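Local coordinates for prolyl endopeptidase (Myxococcus xanthus, PDB 2BKL), which probably cleaves oligopeptides after proline, and less readily after alanine, as a serine endopeptidase of the prolyl oligopeptidase family, at residues P431-H436 and V480-G485; T448-Y453 and L527-G532; S466-W471 and D666-L671; G551-A556 and P606-M611. All blocks are in the same frame, centred on the assembly; numbering follows the deposited sequence.

Interaction 1: residues P431-H436 and V480-G485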
loop_
_atom_site.group_PDB
_atom_site.type_symbol
_atom_site.label_atom_id
_atom_site.label_comp_id
_atom_site.label_asym_id
_atom_site.label_seq_id
_atom_site.Cartn_x
_atom_site.Cartn_y
_atom_site.Cartn_z
ATOM N N PRO A 431 14.243 0.187 14.324
ATOM C CA PRO A 431 15.115 -0.264 13.235
ATOM C C PRO A 431 15.132 0.671 12.044
ATOM O O PRO A 431 14.156 1.381 11.777
ATOM C CB PRO A 431 14.536 -1.591 12.802
ATOM C CG PRO A 431 13.412 -1.893 13.769
ATOM C CD PRO A 431 12.984 -0.582 14.369
ATOM N N MET A 432 16.240 0.662 11.325
ATOM C CA MET A 432 16.369 1.396 10.071
ATOM C C MET A 432 17.319 0.655 9.149
ATOM O O MET A 432 18.383 0.172 9.594
ATOM C CB MET A 432 16.855 2.832 10.322
ATOM C CG MET A 432 17.053 3.616 9.055
ATOM S SD MET A 432 17.125 5.427 9.341
ATOM C CE MET A 432 18.407 5.574 10.519
ATOM N N PHE A 433 16.965 0.536 7.872
ATOM C CA PHE A 433 17.876 0.079 6.827
ATOM C C PHE A 433 18.611 1.243 6.211
ATOM O O PHE A 433 18.025 2.294 5.969
ATOM C CB PHE A 433 17.119 -0.664 5.724
ATOM C CG PHE A 433 16.367 -1.881 6.170
ATOM C CD1 PHE A 433 17.046 -3.042 6.517
ATOM C CD2 PHE A 433 14.968 -1.891 6.197
ATOM C CE1 PHE A 433 16.352 -4.187 6.917
ATOM C CE2 PHE A 433 14.287 -3.039 6.558
ATOM C CZ PHE A 433 14.956 -4.164 6.925
ATOM N N VAL A 434 19.906 1.069 5.960
ATOM C CA VAL A 434 20.724 2.095 5.335
ATOM C C VAL A 434 21.460 1.475 4.173
ATOM O O VAL A 434 22.183 0.487 4.343
ATOM C CB VAL A 434 21.693 2.773 6.327
ATOM C CG1 VAL A 434 22.375 3.958 5.640
ATOM C CG2 VAL A 434 20.969 3.248 7.579
ATOM N N VAL A 435 21.280 2.038 2.988
ATOM C CA VAL A 435 21.796 1.450 1.747
ATOM C C VAL A 435 22.709 2.456 1.070
ATOM O O VAL A 435 22.399 3.642 0.950
ATOM C CB VAL A 435 20.626 1.088 0.771
ATOM C CG1 VAL A 435 21.152 0.319 -0.422
ATOM C CG2 VAL A 435 19.512 0.300 1.504
ATOM N N HIS A 436 23.869 1.996 0.627
ATOM C CA HIS A 436 24.831 2.876 -0.022
ATOM C C HIS A 436 25.896 2.064 -0.738
ATOM O O HIS A 436 26.042 0.871 -0.516
ATOM C CB HIS A 436 25.494 3.804 1.000
ATOM C CG HIS A 436 26.041 3.078 2.178
ATOM N ND1 HIS A 436 27.284 2.465 2.177
ATOM C CD2 HIS A 436 25.522 2.862 3.407
ATOM C CE1 HIS A 436 27.484 1.889 3.351
ATOM N NE2 HIS A 436 26.430 2.116 4.112
ATOM N N VAL A 480 15.621 3.750 5.199
ATOM C CA VAL A 480 14.210 3.412 5.381
ATOM C C VAL A 480 14.005 3.067 6.870
ATOM O O VAL A 480 14.571 2.094 7.362
ATOM C CB VAL A 480 13.784 2.215 4.477
ATOM C CG1 VAL A 480 12.295 1.947 4.642
ATOM C CG2 VAL A 480 14.136 2.500 3.009
ATOM N N ALA A 481 13.212 3.873 7.571
ATOM C CA ALA A 481 12.990 3.681 9.005
ATOM C C ALA A 481 11.743 2.877 9.263
ATOM O O ALA A 481 10.696 3.138 8.627
ATOM C CB ALA A 481 12.931 5.013 9.709
ATOM N N ASN A 482 11.801 1.943 10.206
ATOM C CA ASN A 482 10.674 1.091 10.585
ATOM C C ASN A 482 9.959 1.712 11.784
ATOM O O ASN A 482 9.904 1.160 12.889
ATOM C CB ASN A 482 11.160 -0.323 10.909
ATOM C CG ASN A 482 11.750 -1.020 9.725
ATOM O OD1 ASN A 482 12.963 -1.104 9.593
ATOM N ND2 ASN A 482 10.893 -1.544 8.863
ATOM N N LEU A 483 9.366 2.856 11.510
ATOM C CA LEU A 483 8.708 3.675 12.507
ATOM C C LEU A 483 7.544 2.935 13.171
ATOM O O LEU A 483 6.911 2.042 12.580
ATOM C CB LEU A 483 8.146 4.918 11.865
ATOM C CG LEU A 483 9.070 5.753 11.013
ATOM C CD1 LEU A 483 8.275 6.894 10.312
ATOM C CD2 LEU A 483 10.185 6.314 11.851
ATOM N N ARG A 484 7.263 3.298 14.418
ATOM C CA ARG A 484 6.021 2.853 15.062
ATOM C C ARG A 484 4.815 3.270 14.207
ATOM O O ARG A 484 4.928 4.116 13.285
ATOM C CB ARG A 484 5.913 3.374 16.491
ATOM C CG ARG A 484 6.783 2.598 17.465
ATOM C CD ARG A 484 6.792 3.145 18.887
ATOM N NE ARG A 484 7.554 4.388 18.950
ATOM C CZ ARG A 484 7.703 5.086 20.049
ATOM N NH1 ARG A 484 7.127 4.685 21.165
ATOM N NH2 ARG A 484 8.386 6.214 20.025
ATOM N N GLY A 485 3.678 2.630 14.464
ATOM C CA GLY A 485 2.542 2.713 13.588
ATOM C C GLY A 485 2.542 1.636 12.528
ATOM O O GLY A 485 1.480 1.229 12.078
#
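The phenyl ring of F433 and the side-chain amide of N482 are the flat groups that meet here, their planes 77° apart. N482 OD1 comes to the ring obliquely, 3.8 Å from F433 CE2, and the carbonyl O of V480 approaches it obliquely as well, near CD2. F384, outside the two segments, brings a second aromatic ring against F433. On the amide side, the pyrrolidine of P431 lies across N482 at about a right angle: P431 CB sits 3.6 Å from N482 OD1, while CG and CD run past N482 CB. N482 holds CG anti to the carbonyl carbon (chi1 -64°), which turns the amide back over P431. Its ND2 donates to E488 OE2 and to M460 O, fixing which way round the amide lies. A leucine here would probably leave those two acceptors without their donor. The backbones pair near the antiparallel end of the alpha/beta-hydrolase sheet, where strand 429-437, second from the edge, runs against strand 477-481. F433 and V480 are a hydrogen-bonded pair, with F433 N to V480 O and V480 N to F433 O both 2.9 Å. M432 and A481 are the next, non-hydrogen-bonded pair; their side chains share the opposite face from F433, and M432 SD reaches A481 CB at 4.2 Å. That face looks toward helix 503-518, whose Y515 touches M432. Beyond the pair, N482 N gives P431 O a nearly straight bond of 2.9 Å, with an N-H...O angle of 171°. Strand 477-481 has ended by then, and N482 is the centre of an inverse gamma turn.

Interaction 2: residues T448-Y453 and L527-G532; sequences TLLYGY and LAIYGG. With ZAH (N-[(benzyloxy)carbonyl]-L-alanyl-L-proline), chain C.
T448 and L527 begin a parallel ladder that runs through L449-A528 and L450-I529 to Y451-Y530. Three backbone hydrogen bonds zip it up: A528 N to T448 O (2.8 Å, almost straight along the C=O axis), L450 N to A528 O, and Y530 N to L450 O. CA-H...O contacts fill in between them, the shortest from I529 CA to L450 O at 3.2 Å. The segments twist by 30°, and beyond Y451 the direct bonding gives way to a water, which donates to G452 O and accepts from G532 N. Apolar contacts fall on two faces. On one, T448 CG2 meets L527 CD1 at 3.7 Å, and L450 CD2 meets I529 CG2. On the other, L449 CD1 passes alongside Y530 CB and also touches A528 CB. That second face carries the aromatic contact too. Both tyrosines hold CG anti to the backbone N, which sends the rings out side by side, the same way, with planes 53° apart and Y451 CD1 3.5 Å from Y530 CD1. The edge of the Y451 ring also meets the carbonyl O of Y530. The polar contact with the bound group is made by Y453, whose OH donates to ZAH O2 at 2.7 Å; G532 O lies at the edge of the same ring. N534 N binds ZAH as well. G531 and G532 lead straight into pocket residue S533, so this strand end is consistent with the nucleophile elbow (GxSxG) of an alpha/beta hydrolase.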
loop_
_atom_site.group_PDB
_atom_site.type_symbol
_atom_site.label_atom_id
_atom_site.label_comp_id
_atom_site.label_asym_id
_atom_site.label_seq_id
_atom_site.Cartn_x
_atom_site.Cartn_y
_atom_site.Cartn_z
ATOM N N THR A 448 21.500 12.319 1.203
ATOM C CA THR A 448 20.779 11.223 1.814
ATOM C C THR A 448 19.296 11.412 1.643
ATOM O O THR A 448 18.805 12.515 1.752
ATOM C CB THR A 448 21.173 11.174 3.307
ATOM O OG1 THR A 448 22.569 10.865 3.395
ATOM C CG2 THR A 448 20.447 10.078 4.097
ATOM N N LEU A 449 18.607 10.322 1.360
ATOM C CA LEU A 449 17.161 10.304 1.210
ATOM C C LEU A 449 16.605 9.318 2.234
ATOM O O LEU A 449 16.927 8.137 2.197
ATOM C CB LEU A 449 16.775 9.872 -0.191
ATOM C CG LEU A 449 15.291 9.754 -0.530
ATOM C CD1 LEU A 449 14.592 11.041 -0.384
ATOM C CD2 LEU A 449 15.181 9.247 -1.968
ATOM N N LEU A 450 15.779 9.807 3.131
ATOM C CA LEU A 450 15.223 9.059 4.255
ATOM C C LEU A 450 13.718 8.909 4.018
ATOM O O LEU A 450 13.003 9.910 3.853
ATOM C CB LEU A 450 15.490 9.801 5.575
ATOM C CG LEU A 450 14.702 9.338 6.802
ATOM C CD1 LEU A 450 15.021 7.866 7.154
ATOM C CD2 LEU A 450 14.957 10.247 7.959
ATOM N N TYR A 451 13.281 7.668 3.984
ATOM C CA TYR A 451 11.913 7.284 3.671
ATOM C C TYR A 451 11.243 6.649 4.893
ATOM O O TYR A 451 11.855 5.876 5.641
ATOM C CB TYR A 451 11.965 6.261 2.532
ATOM C CG TYR A 451 10.672 5.650 2.051
ATOM C CD1 TYR A 451 9.618 6.447 1.690
ATOM C CD2 TYR A 451 10.569 4.283 1.837
ATOM C CE1 TYR A 451 8.429 5.901 1.184
ATOM C CE2 TYR A 451 9.401 3.723 1.324
ATOM C CZ TYR A 451 8.322 4.559 1.055
ATOM O OH TYR A 451 7.104 4.074 0.561
ATOM N N GLY A 452 9.967 6.950 5.066
ATOM C CA GLY A 452 9.170 6.338 6.107
ATOM C C GLY A 452 7.692 6.378 5.771
ATOM O O GLY A 452 7.279 7.013 4.816
ATOM N N TYR A 453 6.906 5.648 6.558
ATOM C CA TYR A 453 5.451 5.636 6.421
ATOM C C TYR A 453 4.852 5.785 7.806
ATOM O O TYR A 453 4.484 6.885 8.184
ATOM C CB TYR A 453 4.994 4.378 5.694
ATOM C CG TYR A 453 3.508 4.290 5.389
ATOM C CD1 TYR A 453 2.954 4.970 4.325
ATOM C CD2 TYR A 453 2.667 3.492 6.132
ATOM C CE1 TYR A 453 1.607 4.835 4.020
ATOM C CE2 TYR A 453 1.307 3.376 5.848
ATOM C CZ TYR A 453 0.791 4.054 4.804
ATOM O OH TYR A 453 -0.552 3.902 4.508
ATOM N N LEU A 527 20.228 16.389 3.530
ATOM C CA LEU A 527 19.249 15.363 3.868
ATOM C C LEU A 527 17.882 15.690 3.307
ATOM O O LEU A 527 17.335 16.749 3.575
ATOM C CB LEU A 527 19.152 15.217 5.396
ATOM C CG LEU A 527 18.109 14.228 5.942
ATOM C CD1 LEU A 527 18.411 12.830 5.474
ATOM C CD2 LEU A 527 18.012 14.296 7.450
ATOM N N ALA A 528 17.327 14.745 2.577
ATOM C CA ALA A 528 15.941 14.824 2.084
ATOM C C ALA A 528 15.095 13.734 2.737
ATOM O O ALA A 528 15.578 12.641 3.056
ATOM C CB ALA A 528 15.916 14.667 0.581
ATOM N N ILE A 529 13.813 14.034 2.905
ATOM C CA ILE A 529 12.825 13.058 3.337
ATOM C C ILE A 529 11.752 12.892 2.301
ATOM O O ILE A 529 11.392 13.832 1.593
ATOM C CB ILE A 529 12.231 13.410 4.700
ATOM C CG1 ILE A 529 11.642 14.829 4.759
ATOM C CG2 ILE A 529 13.267 13.173 5.791
ATOM C CD1 ILE A 529 10.916 15.138 6.031
ATOM N N TYR A 530 11.237 11.673 2.209
ATOM C CA TYR A 530 10.205 11.287 1.255
ATOM C C TYR A 530 9.142 10.469 1.970
ATOM O O TYR A 530 9.459 9.567 2.740
ATOM C CB TYR A 530 10.754 10.433 0.074
ATOM C CG TYR A 530 9.648 9.989 -0.906
ATOM C CD1 TYR A 530 8.786 8.922 -0.594
ATOM C CD2 TYR A 530 9.392 10.665 -2.062
ATOM C CE1 TYR A 530 7.753 8.545 -1.441
ATOM C CE2 TYR A 530 8.373 10.267 -2.930
ATOM C CZ TYR A 530 7.554 9.236 -2.602
ATOM O OH TYR A 530 6.540 8.869 -3.489
ATOM N N GLY A 531 7.884 10.773 1.669
ATOM C CA GLY A 531 6.799 9.906 2.064
ATOM C C GLY A 531 5.590 10.132 1.205
ATOM O O GLY A 531 5.410 11.218 0.690
ATOM N N GLY A 532 4.746 9.115 1.102
ATOM C CA GLY A 532 3.472 9.254 0.386
ATOM C C GLY A 532 2.224 8.833 1.182
ATOM O O GLY A 532 2.363 7.837 1.936
HETATM C C1 ZAH C . -2.336 6.226 2.104
HETATM O O2 ZAH C . -1.522 6.021 3.236
HETATM C C3 ZAH C . -3.848 6.163 2.427
HETATM C C4 ZAH C . -4.271 7.272 3.394
HETATM C C5 ZAH C . -4.165 6.687 4.797
HETATM C C6 ZAH C . -4.291 5.193 4.659
HETATM N N7 ZAH C . -4.251 4.979 3.218
HETATM C C8 ZAH C . -4.455 3.786 2.664
HETATM O O9 ZAH C . -4.468 3.713 1.345
HETATM C C10 ZAH C . -4.962 2.581 3.486
HETATM C C11 ZAH C . -3.685 1.971 4.066
HETATM N N14 ZAH C . -5.613 1.595 2.660
HETATM C C15 ZAH C . -6.820 1.792 2.185
HETATM O O16 ZAH C . -7.522 2.846 2.511
HETATM O O17 ZAH C . -7.376 0.793 1.320
HETATM C C18 ZAH C . -8.640 1.167 0.716
HETATM C C19 ZAH C . -9.043 0.209 -0.410
HETATM C C20 ZAH C . -9.344 -1.123 -0.100
HETATM C C21 ZAH C . -9.701 -2.008 -1.117
HETATM C C22 ZAH C . -9.779 -1.554 -2.436
HETATM C C23 ZAH C . -9.504 -0.219 -2.748
HETATM C C24 ZAH C . -9.132 0.661 -1.732
HETATM O O HOH W 1 5.534 6.728 2.673
#

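Interaction 3: residues S466-W471 and D666-L671; sequences SSILPW and DLYSFL
W471 reaches across to Y668 and L671 with its CB and the six-membered side of its indole. CG stands anti to the backbone N (chi1 -175°), which swings the indole toward helix 657-674. At the root, W471 CB lies 3.8 Å from Y668 CE1, and CG and CD2 keep close to the same carbon. CE3 then comes to the edge of the tyrosine ring, near its plane, 3.6 Å from Y668 CD1; the two ring planes make 47°. Further out, CZ3 meets L671 CB at 3.8 Å and CH2 follows it, with L671 CD1 over a face of the indole. On the five-membered side, NE1 is hydrogen-bonded to V477 O, outside the two segments. With alanine in place of the indole, V477 O would probably lose this donor and a gap would open beside Y668 and L671. Y668 is held from several sides: CD2 of L667, in its own helix, lies over the centre of one ring face, and S467 O approaches obliquely, 3.4 Å from Y668 CE2. I468 CG2 runs beside the hydroxyl. A water at the ring edge, in its plane, joins Y668 OH (2.7 Å) to S467 OG (2.6 Å). No direct hydrogen bond spans the segments, so segment 466-471 and the C-terminal helix meet mainly through van der Waals contact of aromatic and aliphatic surfaces, the polar link being the water between Y668 OH and S467 OG.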
loop_
_atom_site.group_PDB
_atom_site.type_symbol
_atom_site.label_atom_id
_atom_site.label_comp_id
_atom_site.label_asym_id
_atom_site.label_seq_id
_atom_site.Cartn_x
_atom_site.Cartn_y
_atom_site.Cartn_z
ATOM N N SER A 466 14.682 -0.203 -8.311
ATOM C CA SER A 466 15.746 0.260 -9.192
ATOM C C SER A 466 15.841 1.789 -9.224
ATOM O O SER A 466 16.880 2.334 -9.582
ATOM C CB SER A 466 15.545 -0.282 -10.601
ATOM O OG SER A 466 14.377 0.230 -11.179
ATOM N N SER A 467 14.777 2.464 -8.795
ATOM C CA SER A 467 14.737 3.918 -8.810
ATOM C C SER A 467 15.807 4.598 -7.976
ATOM O O SER A 467 16.121 5.743 -8.233
ATOM C CB SER A 467 13.359 4.439 -8.394
ATOM O OG SER A 467 13.059 4.105 -7.041
ATOM N N ILE A 468 16.344 3.904 -6.978
ATOM C CA ILE A 468 17.360 4.472 -6.113
ATOM C C ILE A 468 18.780 4.315 -6.676
ATOM O O ILE A 468 19.720 4.875 -6.141
ATOM C CB ILE A 468 17.314 3.892 -4.677
ATOM C CG1 ILE A 468 17.866 2.467 -4.621
ATOM C CG2 ILE A 468 15.916 4.032 -4.070
ATOM C CD1 ILE A 468 18.078 1.994 -3.199
ATOM N N LEU A 469 18.966 3.573 -7.766
ATOM C CA LEU A 469 20.325 3.274 -8.204
ATOM C C LEU A 469 21.141 4.503 -8.670
ATOM O O LEU A 469 22.279 4.624 -8.272
ATOM C CB LEU A 469 20.371 2.141 -9.234
ATOM C CG LEU A 469 19.946 0.788 -8.658
ATOM C CD1 LEU A 469 19.863 -0.234 -9.793
ATOM C CD2 LEU A 469 20.904 0.308 -7.585
ATOM N N PRO A 470 20.612 5.422 -9.475
ATOM C CA PRO A 470 21.363 6.650 -9.801
ATOM C C PRO A 470 21.773 7.457 -8.548
ATOM O O PRO A 470 22.876 8.004 -8.461
ATOM C CB PRO A 470 20.382 7.416 -10.699
ATOM C CG PRO A 470 19.623 6.332 -11.311
ATOM C CD PRO A 470 19.337 5.358 -10.212
ATOM N N TRP A 471 20.927 7.427 -7.529
ATOM C CA TRP A 471 21.207 8.119 -6.277
ATOM C C TRP A 471 22.412 7.495 -5.584
ATOM O O TRP A 471 23.352 8.203 -5.232
ATOM C CB TRP A 471 19.958 8.080 -5.403
ATOM C CG TRP A 471 20.030 8.846 -4.106
ATOM C CD1 TRP A 471 20.159 8.327 -2.836
ATOM C CD2 TRP A 471 19.993 10.255 -3.958
ATOM N NE1 TRP A 471 20.211 9.347 -1.921
ATOM C CE2 TRP A 471 20.056 10.540 -2.584
ATOM C CE3 TRP A 471 19.872 11.315 -4.857
ATOM C CZ2 TRP A 471 20.037 11.846 -2.097
ATOM C CZ3 TRP A 471 19.832 12.603 -4.375
ATOM C CH2 TRP A 471 19.906 12.853 -3.000
ATOM N N ASP A 666 12.168 13.895 -12.470
ATOM C CA ASP A 666 11.768 15.092 -11.754
ATOM C C ASP A 666 12.189 15.045 -10.292
ATOM O O ASP A 666 12.761 16.000 -9.807
ATOM C CB ASP A 666 10.269 15.332 -11.915
ATOM C CG ASP A 666 9.902 15.886 -13.283
ATOM O OD1 ASP A 666 10.783 16.301 -14.075
ATOM O OD2 ASP A 666 8.717 15.970 -13.652
ATOM N N LEU A 667 11.909 13.952 -9.602
ATOM C CA LEU A 667 12.244 13.789 -8.199
ATOM C C LEU A 667 13.719 13.927 -7.973
ATOM O O LEU A 667 14.143 14.735 -7.153
ATOM C CB LEU A 667 11.763 12.412 -7.710
ATOM C CG LEU A 667 11.754 12.164 -6.194
ATOM C CD1 LEU A 667 10.799 10.980 -5.862
ATOM C CD2 LEU A 667 13.110 11.911 -5.631
ATOM N N TYR A 668 14.525 13.167 -8.709
ATOM C CA TYR A 668 15.953 13.117 -8.416
ATOM C C TYR A 668 16.664 14.370 -8.917
ATOM O O TYR A 668 17.610 14.830 -8.266
ATOM C CB TYR A 668 16.612 11.772 -8.850
ATOM C CG TYR A 668 16.207 10.655 -7.887
ATOM C CD1 TYR A 668 16.818 10.548 -6.651
ATOM C CD2 TYR A 668 15.218 9.725 -8.210
ATOM C CE1 TYR A 668 16.443 9.557 -5.734
ATOM C CE2 TYR A 668 14.847 8.704 -7.301
ATOM C CZ TYR A 668 15.476 8.640 -6.059
ATOM O OH TYR A 668 15.131 7.683 -5.108
ATOM N N SER A 669 16.194 14.986 -10.005
ATOM C CA SER A 669 16.765 16.261 -10.419
ATOM C C SER A 669 16.444 17.404 -9.421
ATOM O O SER A 669 17.309 18.226 -9.158
ATOM C CB SER A 669 16.442 16.584 -11.880
ATOM O OG SER A 669 15.095 16.964 -12.081
ATOM N N PHE A 670 15.254 17.409 -8.813
ATOM C CA PHE A 670 14.915 18.302 -7.704
ATOM C C PHE A 670 15.918 18.122 -6.564
ATOM O O PHE A 670 16.480 19.077 -6.047
ATOM C CB PHE A 670 13.474 18.016 -7.233
ATOM C CG PHE A 670 13.116 18.619 -5.897
ATOM C CD1 PHE A 670 12.805 19.979 -5.766
ATOM C CD2 PHE A 670 13.049 17.825 -4.773
ATOM C CE1 PHE A 670 12.445 20.525 -4.525
ATOM C CE2 PHE A 670 12.709 18.340 -3.565
ATOM C CZ PHE A 670 12.405 19.704 -3.432
ATOM N N LEU A 671 16.153 16.876 -6.183
ATOM C CA LEU A 671 17.073 16.593 -5.093
ATOM C C LEU A 671 18.490 17.054 -5.415
ATOM O O LEU A 671 19.166 17.654 -4.551
ATOM C CB LEU A 671 17.044 15.106 -4.704
ATOM C CG LEU A 671 15.729 14.629 -4.071
ATOM C CD1 LEU A 671 15.829 13.164 -3.704
ATOM C CD2 LEU A 671 15.365 15.457 -2.837
HETATM O O HOH W 2 12.842 6.307 -5.595
#

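Interaction 4: residues G551-A556 and P606-M611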
loop_
_atom_site.group_PDB
_atom_site.type_symbol
_atom_site.label_atom_id
_atom_site.label_comp_id
_atom_site.label_asym_id
_atom_site.label_seq_id
_atom_site.Cartn_x
_atom_site.Cartn_y
_atom_site.Cartn_z
ATOM N N GLY A 551 16.915 19.272 4.603
ATOM C CA GLY A 551 17.238 20.117 3.475
ATOM C C GLY A 551 16.158 20.146 2.399
ATOM O O GLY A 551 15.964 21.173 1.713
ATOM N N ALA A 552 15.452 19.033 2.243
ATOM C CA ALA A 552 14.405 18.935 1.229
ATOM C C ALA A 552 13.360 17.911 1.639
ATOM O O ALA A 552 13.639 16.981 2.422
ATOM C CB ALA A 552 15.003 18.599 -0.102
ATOM N N VAL A 553 12.165 18.083 1.090
ATOM C CA VAL A 553 11.021 17.220 1.384
ATOM C C VAL A 553 10.337 16.907 0.073
ATOM O O VAL A 553 10.033 17.826 -0.719
ATOM C CB VAL A 553 10.029 17.934 2.291
ATOM C CG1 VAL A 553 8.742 17.141 2.507
ATOM C CG2 VAL A 553 10.645 18.311 3.629
ATOM N N VAL A 554 10.073 15.638 -0.156
ATOM C CA VAL A 554 9.244 15.165 -1.258
ATOM C C VAL A 554 8.000 14.536 -0.633
ATOM O O VAL A 554 8.104 13.572 0.126
ATOM C CB VAL A 554 9.970 14.158 -2.169
ATOM C CG1 VAL A 554 9.065 13.788 -3.352
ATOM C CG2 VAL A 554 11.295 14.733 -2.668
ATOM N N CYS A 555 6.825 15.083 -0.972
ATOM C CA CYS A 555 5.574 14.761 -0.260
ATOM C C CYS A 555 4.598 14.328 -1.329
ATOM O O CYS A 555 4.186 15.142 -2.154
ATOM C CB CYS A 555 5.101 16.006 0.501
ATOM S SG CYS A 555 3.554 15.833 1.371
ATOM N N ALA A 556 4.231 13.056 -1.359
ATOM C CA ALA A 556 3.373 12.484 -2.397
ATOM C C ALA A 556 1.978 12.191 -1.892
ATOM O O ALA A 556 1.777 11.720 -0.760
ATOM C CB ALA A 556 3.983 11.198 -2.966
ATOM N N PRO A 606 12.560 23.633 4.538
ATOM C CA PRO A 606 13.206 22.842 3.496
ATOM C C PRO A 606 12.558 23.097 2.150
ATOM O O PRO A 606 11.366 23.411 2.078
ATOM C CB PRO A 606 12.930 21.390 3.924
ATOM C CG PRO A 606 12.487 21.436 5.302
ATOM C CD PRO A 606 11.980 22.790 5.591
ATOM N N ALA A 607 13.302 22.911 1.076
ATOM C CA ALA A 607 12.719 22.885 -0.271
ATOM C C ALA A 607 11.651 21.791 -0.333
ATOM O O ALA A 607 11.846 20.732 0.257
ATOM C CB ALA A 607 13.806 22.646 -1.312
ATOM N N LEU A 608 10.560 22.025 -1.059
ATOM C CA LEU A 608 9.427 21.132 -1.074
ATOM C C LEU A 608 9.012 20.792 -2.484
ATOM O O LEU A 608 8.795 21.699 -3.297
ATOM C CB LEU A 608 8.267 21.772 -0.323
ATOM C CG LEU A 608 6.932 21.065 -0.316
ATOM C CD1 LEU A 608 7.067 19.704 0.383
ATOM C CD2 LEU A 608 5.866 21.910 0.393
ATOM N N LEU A 609 8.911 19.498 -2.795
ATOM C CA LEU A 609 8.303 19.012 -4.028
ATOM C C LEU A 609 7.075 18.168 -3.661
ATOM O O LEU A 609 7.196 17.130 -3.026
ATOM C CB LEU A 609 9.287 18.172 -4.840
ATOM C CG LEU A 609 8.780 17.488 -6.112
ATOM C CD1 LEU A 609 8.173 18.500 -7.079
ATOM C CD2 LEU A 609 9.873 16.664 -6.793
ATOM N N MET A 610 5.894 18.650 -4.049
ATOM C CA MET A 610 4.619 17.983 -3.799
ATOM C C MET A 610 4.323 17.166 -5.039
ATOM O O MET A 610 4.158 17.733 -6.138
ATOM C CB MET A 610 3.519 19.035 -3.752
ATOM C CG MET A 610 3.080 19.730 -2.485
ATOM S SD MET A 610 3.761 19.235 -0.998
ATOM C CE MET A 610 2.209 18.948 -0.115
ATOM N N MET A 611 4.167 15.872 -4.899
ATOM C CA MET A 611 3.866 14.992 -6.021
ATOM C C MET A 611 2.423 14.542 -5.941
ATOM O O MET A 611 2.060 13.575 -5.251
ATOM C CB MET A 611 4.800 13.810 -6.087
ATOM C CG MET A 611 6.210 14.231 -5.961
ATOM S SD MET A 611 7.566 13.260 -6.615
ATOM C CE MET A 611 7.078 12.901 -8.344
#
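V553 sets CG1 anti to the backbone N (chi1 174°), which puts CG1 3.7 Å from L608 CD1 and leaves CG2 to land on P606 CB at 3.8 Å. L608, with its own CG anti to N (chi1 175°), leans CD1 into the same spot, where it also reaches V553 O and, more loosely, C555 CB. M610 and M611 are each deposited in two conformers, so the contacts of their side-chain ends, such as M611 SD against V554 CG1, are less certain. On the face opposite V553 and L608, small side chains meet: A552 CB is 4.4 Å from A607 CB. The backbone ladder is parallel, the strand axes 15° apart. V553 N to A607 O (2.8 Å), L609 N to V553 O and C555 N to L609 O are all close to linear at the acceptor. The end bonds differ: A607 N comes to G551 O from above its carbonyl plane, at 3.2 Å, whereas M611 N reaches C555 O at 2.8 Å with a tilt from the plane. Strand 552-556 has strand 527-532 as its other neighbour in the alpha/beta-hydrolase sheet. Helix 657-674 covers the face of A552, V554, A607 and L609, bringing F670 against A607 and L609 and V674 against A607, and helix 622-632 covers the other, where F627 touches L608 and M610.

Interactions 1, 2 and 4 are successive steps within one mixed sheet of eight strands, six of which run in the order 429-437, 477-481, 448-451, 527-532, 552-556, 607-613, with 415-423 and 641-646 at its edges. Centres of 1 and 2 lie about 10 Å apart, of 2 and 4 about 9 Å, of 1 and 4 about 19 Å. Backbone bonds join the steps: A481 N to Y451 O, and I529 O to V554 N. Interaction 3 lies on one face, packing L671 on A528 and F670 on L609. Along the chain, 1 closes before 4 opens, while interaction 3 spans 4, bringing the C-terminal helix back over the sheet whose strand ends lead to pocket residues Y453 and S533.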